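Local coordinates for protein pyruvate kinase (Pyrobaculum aerophilum, PDB 3QTG) that catalyses the last step of glycolysis, in which phosphoenolpyruvate and ADP yield pyruvate and ATP, with the help of a divalent metal cation, at residues 330-333 / 334-337. Sequence-based numbering, arbitrary orientation.
Sequences YPLA and AVSW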
loop_
_atom_site.group_PDB
_atom_site.type_symbol
_atom_site.label_atom_id
_atom_site.label_comp_id
_atom_site.label_asym_id
_atom_site.label_seq_id
_atom_site.Cartn_x
_atom_site.Cartn_y
_atom_site.Cartn_z
ATOM N N TYR A 330 -45.496 -0.509 20.419
ATOM C CA TYR A 330 -44.587 -1.579 20.852
ATOM C C TYR A 330 -43.184 -1.091 21.242
ATOM O O TYR A 330 -42.200 -1.566 20.678
ATOM C CB TYR A 330 -44.511 -2.676 19.778
ATOM C CG TYR A 330 -45.862 -3.226 19.400
ATOM C CD1 TYR A 330 -46.442 -4.260 20.139
ATOM C CD2 TYR A 330 -46.568 -2.710 18.317
ATOM C CE1 TYR A 330 -47.690 -4.770 19.812
ATOM C CE2 TYR A 330 -47.834 -3.207 17.981
ATOM C CZ TYR A 330 -48.386 -4.238 18.742
ATOM O OH TYR A 330 -49.628 -4.746 18.428
ATOM N N PRO A 331 -43.086 -0.154 22.216
ATOM C CA PRO A 331 -41.771 0.394 22.583
ATOM C C PRO A 331 -40.721 -0.667 22.902
ATOM O O PRO A 331 -39.573 -0.515 22.486
ATOM C CB PRO A 331 -42.069 1.258 23.821
ATOM C CG PRO A 331 -43.436 0.859 24.272
ATOM C CD PRO A 331 -44.155 0.456 23.024
ATOM N N LEU A 332 -41.125 -1.731 23.607
ATOM C CA LEU A 332 -40.226 -2.827 23.968
ATOM C C LEU A 332 -39.786 -3.672 22.776
ATOM O O LEU A 332 -38.628 -4.009 22.677
ATOM C CB LEU A 332 -40.820 -3.727 25.069
ATOM C CG LEU A 332 -39.983 -4.957 25.465
ATOM C CD1 LEU A 332 -38.595 -4.589 26.009
ATOM C CD2 LEU A 332 -40.713 -5.862 26.468
ATOM N N ALA A 333 -40.711 -4.043 21.900
ATOM C CA ALA A 333 -40.351 -4.803 20.705
ATOM C C ALA A 333 -39.366 -4.017 19.844
ATOM O O ALA A 333 -38.470 -4.596 19.249
ATOM C CB ALA A 333 -41.588 -5.146 19.897
ATOM N N ALA A 334 -39.545 -2.699 19.803
ATOM C CA ALA A 334 -38.719 -1.806 18.995
ATOM C C ALA A 334 -37.258 -1.805 19.444
ATOM O O ALA A 334 -36.380 -2.020 18.615
ATOM C CB ALA A 334 -39.295 -0.398 18.978
ATOM N N VAL A 335 -37.000 -1.616 20.743
ATOM C CA VAL A 335 -35.624 -1.683 21.265
ATOM C C VAL A 335 -35.039 -3.090 21.236
ATOM O O VAL A 335 -33.815 -3.273 21.095
ATOM C CB VAL A 335 -35.456 -1.050 22.679
ATOM C CG1 VAL A 335 -35.797 0.443 22.645
ATOM C CG2 VAL A 335 -36.260 -1.790 23.752
ATOM N N SER A 336 -35.918 -4.082 21.359
ATOM C CA SER A 336 -35.511 -5.473 21.340
ATOM C C SER A 336 -35.027 -5.843 19.939
ATOM O O SER A 336 -33.960 -6.422 19.794
ATOM C CB SER A 336 -36.663 -6.365 21.805
ATOM O OG SER A 336 -36.266 -7.722 21.851
ATOM N N TRP A 337 -35.789 -5.466 18.914
ATOM C CA TRP A 337 -35.381 -5.669 17.519
ATOM C C TRP A 337 -34.145 -4.866 17.092
ATOM O O TRP A 337 -33.312 -5.376 16.343
ATOM C CB TRP A 337 -36.545 -5.409 16.574
ATOM C CG TRP A 337 -37.324 -6.646 16.307
ATOM C CD1 TRP A 337 -38.519 -7.011 16.874
ATOM C CD2 TRP A 337 -36.961 -7.707 15.421
ATOM N NE1 TRP A 337 -38.920 -8.221 16.386
ATOM C CE2 TRP A 337 -37.987 -8.678 15.494
ATOM C CE3 TRP A 337 -35.875 -7.928 14.561
ATOM C CZ2 TRP A 337 -37.961 -9.859 14.738
ATOM C CZ3 TRP A 337 -35.843 -9.109 13.813
ATOM C CH2 TRP A 337 -36.882 -10.058 13.909
#
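The first turns of helix 331-343, which follows the eighth strand of the TIM barrel, are laced by four successive i to i+4 bonds. Tyr-330 occupies the N-cap position, and its O accepts the N-H of Ala-334 at 3.0 Å. Pro-331 comes next, at the first helical position, where its lack of an N-H costs no helix bond; its O takes Val-335 N over a longer 3.3 Å. Leu-332 O receives Ser-336 N, and the shortest of the four runs from Trp-337 N to Ala-333 O, 2.8 Å with an N-H...O angle of 166°. That same carbonyl oxygen lies in the plane of the indole at its edge, 3.4 Å from Trp-337 CD1. Side chains add less. With CG1 anti to the carbonyl carbon (chi1 -62°), CG2 of Val-335 falls between the backbone N and the carbonyl carbon, 3.4 Å from Leu-332 O and 4.3 Å from Leu-332 CD1, a loose apolar touch along the helix. Both methyls of Val-335 also lie near Pro-331 O, CG1 at 3.9 Å. Ala-334 and Val-335 face inward onto Leu-321 of barrel strand 318-321 and Thr-325 of the short helix 323-326, while Pro-331 and Val-335 meet Phe-38 of helix 32-39, which comes between the first and second barrel strands in the chain. On another flank Ala-333 and Trp-337 rest on Met-294, and Trp-337 also makes a cation-pi contact with Arg-340 and packs on Leu-263 of a second subunit of the tetramer.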